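Local coordinates for periplasmic sugar-binding protein (Chloroflexus aurantiacus, PDB 4RXU) that binds beta-D-glucopyranose in the cleft between its two lobes and probably delivers sugars to an ABC-type carbohydrate transporter, at residues D128-F133 against G324-G329; I191-E196 against E232-A237; V304-K309 against P334-P339. All blocks are in the same frame, centred on the assembly; numbering follows the deposited sequence. Where two conformers were deposited one is given.

Contact 1: residues D128-F133 against G324-G329; sequences DYYVTF and GTYNNG
Tyr130 drives the edge of its ring into one face of Tyr326, a T-shaped aromatic pair with centroids 5.0 Å apart and planes at 90°. The CD2-CE2 side of Tyr130 makes the approach, and its CE2 lies 3.7 Å from CG of Tyr326, over the CB end of that ring rather than its middle. With CG anti to the backbone N (chi1 -178°), Tyr130 points its ring from the strand toward the face of Tyr326.

Aliphatic contact extends the pair along the same strand. The methyl CG2 of Thr132 sits 3.6 Å from CE1 of Tyr326, meeting the ring obliquely, and CB of Thr132 lies over a face of Tyr130, so the threonine fills the angle between the two rings.

The polar ends are held by other partners. The OH of Tyr130 hydrogen-bonds to O of Asp118, a residue of the glucose pocket, and that of Tyr326 to Gln337. The hydroxyl of Thr132 turns back to its own strand, where OG1 donates to Phe133 O over 2.7 Å, in the carbonyl plane and on a lone pair.

Strands 129-133 and 325-327 run at 102° to each other, with axes 8.1 Å apart; both pair with strand 332-343. The tyrosine pair packs where the short strand 325-327, antiparallel to strand 332-343, crosses over strand 129-133 in the mixed sheet of one lobe of a periplasmic-binding-protein fold.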
loop_
_atom_site.group_PDB
_atom_site.type_symbol
_atom_site.label_atom_id
_atom_site.label_comp_id
_atom_site.label_asym_id
_atom_site.label_seq_id
_atom_site.Cartn_x
_atom_site.Cartn_y
_atom_site.Cartn_z
ATOM N N ASP A 128 15.694 12.722 3.142
ATOM C CA ASP A 128 16.786 12.219 3.995
ATOM C C ASP A 128 16.649 10.733 4.309
ATOM O O ASP A 128 17.627 10.002 4.272
ATOM C CB ASP A 128 16.898 13.056 5.254
ATOM C CG ASP A 128 17.239 14.481 4.921
ATOM O OD1 ASP A 128 18.350 14.711 4.412
ATOM O OD2 ASP A 128 16.373 15.349 5.086
ATOM N N TYR A 129 15.426 10.311 4.630
ATOM C CA TYR A 129 15.131 8.904 5.013
ATOM C C TYR A 129 13.787 8.519 4.459
ATOM O O TYR A 129 12.922 9.382 4.216
ATOM C CB TYR A 129 15.145 8.697 6.551
ATOM C CG TYR A 129 16.480 9.054 7.107
ATOM C CD1 TYR A 129 17.524 8.131 7.096
ATOM C CD2 TYR A 129 16.744 10.360 7.530
ATOM C CE1 TYR A 129 18.792 8.485 7.528
ATOM C CE2 TYR A 129 18.011 10.727 7.953
ATOM C CZ TYR A 129 19.027 9.778 7.949
ATOM O OH TYR A 129 20.296 10.070 8.376
ATOM N N TYR A 130 13.612 7.219 4.328
ATOM C CA TYR A 130 12.345 6.630 3.915
ATOM C C TYR A 130 11.952 5.496 4.885
ATOM O O TYR A 130 12.590 4.446 4.908
ATOM C CB TYR A 130 12.475 6.083 2.496
ATOM C CG TYR A 130 11.218 5.488 1.901
ATOM C CD1 TYR A 130 9.951 5.948 2.223
ATOM C CD2 TYR A 130 11.314 4.461 0.981
ATOM C CE1 TYR A 130 8.819 5.386 1.636
ATOM C CE2 TYR A 130 10.213 3.911 0.367
ATOM C CZ TYR A 130 8.958 4.370 0.674
ATOM O OH TYR A 130 7.887 3.803 0.038
ATOM N N VAL A 131 10.915 5.739 5.656
ATOM C CA VAL A 131 10.346 4.753 6.559
ATOM C C VAL A 131 9.235 4.053 5.788
ATOM O O VAL A 131 8.276 4.669 5.354
ATOM C CB VAL A 131 9.776 5.420 7.826
ATOM C CG1 VAL A 131 8.993 4.427 8.668
ATOM C CG2 VAL A 131 10.892 6.061 8.638
ATOM N N THR A 132 9.399 2.750 5.615
ATOM C CA THR A 132 8.560 1.985 4.700
ATOM C C THR A 132 8.388 0.529 5.121
ATOM O O THR A 132 9.237 -0.043 5.816
ATOM C CB THR A 132 9.150 2.055 3.259
ATOM O OG1 THR A 132 8.266 1.448 2.311
ATOM C CG2 THR A 132 10.523 1.342 3.161
ATOM N N PHE A 133 7.292 -0.056 4.661
ATOM C CA PHE A 133 7.189 -1.505 4.608
ATOM C C PHE A 133 7.888 -2.027 3.361
ATOM O O PHE A 133 8.179 -1.291 2.412
ATOM C CB PHE A 133 5.739 -1.952 4.593
ATOM C CG PHE A 133 4.973 -1.577 5.828
ATOM C CD1 PHE A 133 5.244 -2.173 7.048
ATOM C CD2 PHE A 133 3.971 -0.608 5.761
ATOM C CE1 PHE A 133 4.523 -1.824 8.166
ATOM C CE2 PHE A 133 3.251 -0.270 6.880
ATOM C CZ PHE A 133 3.530 -0.882 8.077
ATOM N N GLY A 324 19.811 -0.244 3.692
ATOM C CA GLY A 324 19.268 -0.383 2.357
ATOM C C GLY A 324 18.748 0.954 1.866
ATOM O O GLY A 324 18.740 1.962 2.605
ATOM N N THR A 325 18.344 0.973 0.604
ATOM C CA THR A 325 17.846 2.202 -0.048
ATOM C C THR A 325 16.668 1.911 -0.978
ATOM O O THR A 325 16.477 0.764 -1.433
ATOM C CB THR A 325 18.936 2.925 -0.881
ATOM O OG1 THR A 325 19.429 2.063 -1.904
ATOM C CG2 THR A 325 20.103 3.471 0.037
ATOM N N TYR A 326 15.894 2.961 -1.263
ATOM C CA TYR A 326 14.930 2.918 -2.349
ATOM C C TYR A 326 15.269 4.049 -3.282
ATOM O O TYR A 326 15.409 5.185 -2.864
ATOM C CB TYR A 326 13.482 3.112 -1.883
ATOM C CG TYR A 326 12.842 1.912 -1.226
ATOM C CD1 TYR A 326 13.337 1.394 -0.033
ATOM C CD2 TYR A 326 11.739 1.309 -1.787
ATOM C CE1 TYR A 326 12.750 0.290 0.570
ATOM C CE2 TYR A 326 11.138 0.215 -1.190
ATOM C CZ TYR A 326 11.656 -0.303 -0.026
ATOM O OH TYR A 326 11.023 -1.388 0.545
ATOM N N ASN A 327 15.348 3.749 -4.566
ATOM C CA ASN A 327 15.596 4.785 -5.522
ATOM C C ASN A 327 14.339 5.570 -5.811
ATOM O O ASN A 327 13.244 5.019 -6.011
ATOM C CB ASN A 327 16.123 4.205 -6.826
ATOM C CG ASN A 327 16.490 5.290 -7.834
ATOM O OD1 ASN A 327 15.700 5.658 -8.706
ATOM N ND2 ASN A 327 17.659 5.856 -7.659
ATOM N N ASN A 328 14.512 6.879 -5.899
ATOM C CA ASN A 328 13.367 7.762 -6.103
ATOM C C ASN A 328 13.425 8.556 -7.417
ATOM O O ASN A 328 12.652 9.485 -7.613
ATOM C CB ASN A 328 13.220 8.693 -4.899
ATOM C CG ASN A 328 14.082 9.924 -5.000
ATOM O OD1 ASN A 328 15.064 9.949 -5.747
ATOM N ND2 ASN A 328 13.689 10.982 -4.297
ATOM N N GLY A 329 14.296 8.132 -8.330
ATOM C CA GLY A 329 14.497 8.818 -9.616
ATOM C C GLY A 329 15.719 9.718 -9.665
ATOM O O GLY A 329 16.308 9.962 -10.739
#

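Contact 2: residues I191-E196 against E232-A237; sequences IKNSSE and EANLTA
Asn193 lays its CB against the carboxamide of Asn234, 3.4 Å from OD1, while its own amide reaches round to the same oxygen. The contact lies on the surface of the lobe built on the parallel sheet 189-191, 155-159, 246-249, 269-274 of this periplasmic-binding-protein fold, and joins the turn after edge strand 189-191 to the last residues of helix 224-237. ND2 of Asn193 donates to OD1 of Asn234 at 3.0 Å with an N-H...O angle of 156°. The two amides stand almost perpendicular, 87° apart: the acceptor lies close to the plane of the Asn193 amide, whereas the donor stands above the carbonyl plane of Asn234 and misses its lone pairs. Each amide is also tied to the end of strand 155-159 and beyond, ND2 of Asn193 to Leu159 O and OD1 of Asn234 to Tyr160 OH. Leu159 O can only accept, which sets the Asn193 amide and, through its N-H, the oxygen of Asn234. Two waters join the segments further. One donates to both Lys192 O and Asn234 O, linking backbone to backbone; the other donates to Asn193 O at 2.7 Å and accepts from ND2 of Asn234 at 3.1 Å.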
loop_
_atom_site.group_PDB
_atom_site.type_symbol
_atom_site.label_atom_id
_atom_site.label_comp_id
_atom_site.label_asym_id
_atom_site.label_seq_id
_atom_site.Cartn_x
_atom_site.Cartn_y
_atom_site.Cartn_z
ATOM N N ILE A 191 -4.682 -13.835 -18.506
ATOM C CA ILE A 191 -5.120 -12.507 -18.095
ATOM C C ILE A 191 -6.429 -12.134 -18.778
ATOM O O ILE A 191 -6.507 -12.154 -20.005
ATOM C CB ILE A 191 -4.084 -11.441 -18.455
ATOM C CG1 ILE A 191 -2.734 -11.703 -17.767
ATOM C CG2 ILE A 191 -4.583 -10.041 -18.072
ATOM C CD1 ILE A 191 -1.600 -10.910 -18.388
ATOM N N LYS A 192 -7.432 -11.733 -18.002
ATOM C CA LYS A 192 -8.752 -11.446 -18.571
ATOM C C LYS A 192 -9.160 -9.986 -18.632
ATOM O O LYS A 192 -10.186 -9.687 -19.248
ATOM C CB LYS A 192 -9.847 -12.178 -17.796
ATOM C CG LYS A 192 -9.600 -13.668 -17.718
ATOM C CD LYS A 192 -9.679 -14.289 -19.095
ATOM C CE LYS A 192 -9.423 -15.783 -19.016
ATOM N NZ LYS A 192 -9.767 -16.384 -20.325
ATOM N N ASN A 193 -8.385 -9.083 -18.025
ATOM C CA ASN A 193 -8.787 -7.676 -17.975
ATOM C C ASN A 193 -7.720 -6.631 -18.296
ATOM O O ASN A 193 -7.789 -5.504 -17.830
ATOM C CB ASN A 193 -9.404 -7.355 -16.629
ATOM C CG ASN A 193 -8.394 -7.368 -15.516
ATOM O OD1 ASN A 193 -7.396 -8.079 -15.584
ATOM N ND2 ASN A 193 -8.663 -6.588 -14.471
ATOM N N SER A 194 -6.728 -6.994 -19.092
ATOM C CA SER A 194 -5.726 -6.007 -19.474
ATOM C C SER A 194 -4.999 -6.422 -20.729
ATOM O O SER A 194 -4.082 -7.244 -20.702
ATOM C CB SER A 194 -4.690 -5.752 -18.352
ATOM O OG SER A 194 -3.642 -4.917 -18.814
ATOM N N SER A 195 -5.377 -5.815 -21.842
ATOM C CA SER A 195 -4.692 -6.057 -23.093
ATOM C C SER A 195 -3.227 -5.631 -23.048
ATOM O O SER A 195 -2.359 -6.236 -23.688
ATOM C CB SER A 195 -5.404 -5.337 -24.253
ATOM O OG SER A 195 -5.402 -3.925 -24.107
ATOM N N GLU A 196 -2.942 -4.602 -22.262
ATOM C CA GLU A 196 -1.566 -4.139 -22.164
ATOM C C GLU A 196 -0.719 -5.194 -21.460
ATOM O O GLU A 196 0.421 -5.447 -21.876
ATOM C CB GLU A 196 -1.475 -2.805 -21.425
ATOM C CG GLU A 196 -2.159 -1.622 -22.126
ATOM C CD GLU A 196 -1.366 -0.987 -23.267
ATOM O OE1 GLU A 196 -0.221 -1.378 -23.497
ATOM O OE2 GLU A 196 -1.873 -0.045 -23.905
ATOM N N GLU A 232 -16.941 -4.727 -12.200
ATOM C CA GLU A 232 -18.244 -4.916 -12.887
ATOM C C GLU A 232 -18.090 -4.802 -14.407
ATOM O O GLU A 232 -18.606 -5.627 -15.167
ATOM C CB GLU A 232 -19.305 -3.924 -12.383
ATOM C CG GLU A 232 -19.728 -4.118 -10.934
ATOM C CD GLU A 232 -20.521 -5.379 -10.647
ATOM O OE1 GLU A 232 -20.584 -6.305 -11.494
ATOM O OE2 GLU A 232 -21.055 -5.446 -9.513
ATOM N N ALA A 233 -17.351 -3.785 -14.845
ATOM C CA ALA A 233 -17.044 -3.614 -16.273
ATOM C C ALA A 233 -16.292 -4.819 -16.840
ATOM O O ALA A 233 -16.624 -5.338 -17.908
ATOM C CB ALA A 233 -16.262 -2.322 -16.506
ATOM N N ASN A 234 -15.276 -5.260 -16.110
ATOM C CA ASN A 234 -14.509 -6.430 -16.497
ATOM C C ASN A 234 -15.372 -7.678 -16.613
ATOM O O ASN A 234 -15.199 -8.454 -17.534
ATOM C CB ASN A 234 -13.412 -6.713 -15.485
ATOM C CG ASN A 234 -12.319 -5.660 -15.442
ATOM O OD1 ASN A 234 -11.541 -5.672 -14.509
ATOM N ND2 ASN A 234 -12.211 -4.804 -16.451
ATOM N N LEU A 235 -16.267 -7.872 -15.644
ATOM C CA LEU A 235 -17.139 -9.032 -15.635
ATOM C C LEU A 235 -18.174 -8.986 -16.751
ATOM O O LEU A 235 -18.459 -10.020 -17.359
ATOM C CB LEU A 235 -17.805 -9.188 -14.279
ATOM C CG LEU A 235 -16.860 -9.680 -13.179
ATOM C CD1 LEU A 235 -17.553 -9.433 -11.845
ATOM C CD2 LEU A 235 -16.438 -11.150 -13.349
ATOM N N THR A 236 -18.653 -7.784 -17.053
ATOM C CA THR A 236 -19.588 -7.569 -18.142
ATOM C C THR A 236 -18.952 -7.887 -19.495
ATOM O O THR A 236 -19.608 -8.425 -20.390
ATOM C CB THR A 236 -20.158 -6.164 -18.095
ATOM O OG1 THR A 236 -20.950 -6.042 -16.901
ATOM C CG2 THR A 236 -21.020 -5.877 -19.309
ATOM N N ALA A 237 -17.673 -7.560 -19.635
ATOM C CA ALA A 237 -16.956 -7.787 -20.885
ATOM C C ALA A 237 -16.535 -9.243 -21.020
ATOM O O ALA A 237 -16.381 -9.774 -22.115
ATOM C CB ALA A 237 -15.730 -6.899 -20.947
HETATM O O HOH W 1 -12.489 -8.232 -18.467
HETATM O O HOH W 2 -9.484 -3.545 -16.985
#

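Contact 3: residues V304-K309 against P334-P339; sequences VQDAIK and PAIQSP
Asp306 and Ile336 pass side by side, pointing opposite ways, the carboxylate of the helix residue running alongside the branched side chain of the strand residue. The methyl CG2 of Ile336 does the touching: it lies 3.8 Å from both CB and CG of Asp306 and 3.7 Å from OD2. Ile336 turns this methyl anti to its backbone N while CG1 stands beside that nitrogen (chi1 -60°), which sends the longer branch along the strand and leaves CG2 facing the aspartate. Here helix 300-315 packs on the face of the mixed sheet in one lobe of the periplasmic-binding-protein fold, lying over strands 332-343 and 129-133; Val131 of the latter also touches both Asp306 and Ile336. Farther along the strand, OG of Ser338 lies 3.2 Å from OD2 of Asp306. A water lies among these groups, 2.7 Å from OD2 of Asp306 and 2.6 Å from OG of Ser338. The carbonyl oxygen Ile336 O is a more distant neighbour of this water, at 3.2 Å.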
loop_
_atom_site.group_PDB
_atom_site.type_symbol
_atom_site.label_atom_id
_atom_site.label_comp_id
_atom_site.label_asym_id
_atom_site.label_seq_id
_atom_site.Cartn_x
_atom_site.Cartn_y
_atom_site.Cartn_z
ATOM N N VAL A 304 5.110 3.504 12.556
ATOM C CA VAL A 304 4.989 4.703 13.352
ATOM C C VAL A 304 6.190 4.855 14.280
ATOM O O VAL A 304 6.791 5.933 14.373
ATOM C CB VAL A 304 3.661 4.687 14.134
ATOM C CG1 VAL A 304 3.713 5.579 15.368
ATOM C CG2 VAL A 304 2.509 5.071 13.206
ATOM N N GLN A 305 6.528 3.790 15.002
ATOM C CA GLN A 305 7.645 3.886 15.954
ATOM C C GLN A 305 8.960 4.148 15.231
ATOM O O GLN A 305 9.781 4.908 15.711
ATOM C CB GLN A 305 7.752 2.655 16.854
ATOM C CG GLN A 305 8.356 2.967 18.226
ATOM C CD GLN A 305 7.467 3.877 19.068
ATOM O OE1 GLN A 305 6.239 3.717 19.119
ATOM N NE2 GLN A 305 8.082 4.840 19.724
ATOM N N ASP A 306 9.153 3.511 14.069
ATOM C CA ASP A 306 10.361 3.736 13.264
ATOM C C ASP A 306 10.496 5.202 12.895
ATOM O O ASP A 306 11.567 5.783 12.985
ATOM C CB ASP A 306 10.376 2.855 12.020
ATOM C CG ASP A 306 10.821 1.447 12.309
ATOM O OD1 ASP A 306 11.289 1.150 13.437
ATOM O OD2 ASP A 306 10.716 0.637 11.367
ATOM N N ALA A 307 9.377 5.812 12.540
ATOM C CA ALA A 307 9.363 7.245 12.195
ATOM C C ALA A 307 9.621 8.146 13.406
ATOM O O ALA A 307 10.349 9.141 13.317
ATOM C CB ALA A 307 8.042 7.623 11.545
ATOM N N ILE A 308 8.992 7.815 14.517
ATOM C CA ILE A 308 9.178 8.610 15.731
ATOM C C ILE A 308 10.646 8.491 16.162
ATOM O O ILE A 308 11.300 9.485 16.485
ATOM C CB ILE A 308 8.212 8.190 16.853
ATOM C CG1 ILE A 308 6.769 8.530 16.467
ATOM C CG2 ILE A 308 8.605 8.877 18.172
ATOM C CD1 ILE A 308 5.720 7.869 17.347
ATOM N N LYS A 309 11.155 7.271 16.203
ATOM C CA LYS A 309 12.544 7.043 16.611
ATOM C C LYS A 309 13.525 7.833 15.718
ATOM O O LYS A 309 14.479 8.472 16.198
ATOM C CB LYS A 309 12.863 5.542 16.622
ATOM C CG LYS A 309 12.188 4.770 17.757
ATOM C CD LYS A 309 12.653 3.317 17.863
ATOM C CE LYS A 309 11.836 2.331 17.042
ATOM N NZ LYS A 309 12.300 0.937 17.319
ATOM N N PRO A 334 18.118 6.457 1.862
ATOM C CA PRO A 334 18.272 5.522 2.976
ATOM C C PRO A 334 16.932 5.066 3.559
ATOM O O PRO A 334 16.064 5.888 3.859
ATOM C CB PRO A 334 19.095 6.314 4.000
ATOM C CG PRO A 334 19.847 7.311 3.185
ATOM C CD PRO A 334 18.911 7.683 2.069
ATOM N N ALA A 335 16.793 3.751 3.714
ATOM C CA ALA A 335 15.509 3.130 4.086
ATOM C C ALA A 335 15.518 2.594 5.504
ATOM O O ALA A 335 16.533 2.126 5.999
ATOM C CB ALA A 335 15.188 1.999 3.139
ATOM N N ILE A 336 14.366 2.715 6.158
ATOM C CA ILE A 336 14.134 2.100 7.466
ATOM C C ILE A 336 12.911 1.217 7.157
ATOM O O ILE A 336 11.766 1.669 7.206
ATOM C CB ILE A 336 13.837 3.161 8.553
ATOM C CG1 ILE A 336 15.021 4.133 8.690
ATOM C CG2 ILE A 336 13.530 2.491 9.884
ATOM C CD1 ILE A 336 14.801 5.367 9.550
ATOM N N GLN A 337 13.180 -0.034 6.805
ATOM C CA GLN A 337 12.178 -0.933 6.238
ATOM C C GLN A 337 11.750 -1.974 7.249
ATOM O O GLN A 337 12.579 -2.522 7.977
ATOM C CB GLN A 337 12.745 -1.624 4.997
ATOM C CG GLN A 337 11.760 -2.517 4.255
ATOM C CD GLN A 337 12.424 -3.392 3.194
ATOM O OE1 GLN A 337 12.456 -3.046 2.003
ATOM N NE2 GLN A 337 12.996 -4.500 3.621
ATOM N N SER A 338 10.449 -2.259 7.209
ATOM C CA SER A 338 9.734 -3.177 8.110
ATOM C C SER A 338 9.097 -4.290 7.292
ATOM O O SER A 338 8.676 -4.029 6.158
ATOM C CB SER A 338 8.625 -2.392 8.881
ATOM O OG SER A 338 9.179 -1.893 10.050
ATOM N N PRO A 339 9.037 -5.529 7.837
ATOM C CA PRO A 339 8.492 -6.607 7.028
ATOM C C PRO A 339 6.982 -6.677 6.994
ATOM O O PRO A 339 6.263 -6.009 7.760
ATOM C CB PRO A 339 9.048 -7.863 7.694
ATOM C CG PRO A 339 9.278 -7.499 9.090
ATOM C CD PRO A 339 9.716 -6.062 9.034
HETATM O O HOH W 3 9.449 0.525 9.011
#

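In the fold
Contacts 1 and 3 belong to one lobe and share one sheet, while contact 2 lies on the other side of the chain's centre, its centre about 34 Å from that of contact 1 and about 38 Å from that of contact 3. Contact 1 is buried and largely aromatic; contact 3, partly buried, mixes an aliphatic methyl with a carboxylate and a water. Their centres are about 10 Å apart, and Tyr130 O is hydrogen-bonded to Ile336 N: strand 332-343 carries both, paired with the tyrosine strands on one hand and packed against helix 300-315 on the other. Contact 2, at the surface, depends on amides and bridging waters instead, between a turn and a helix end.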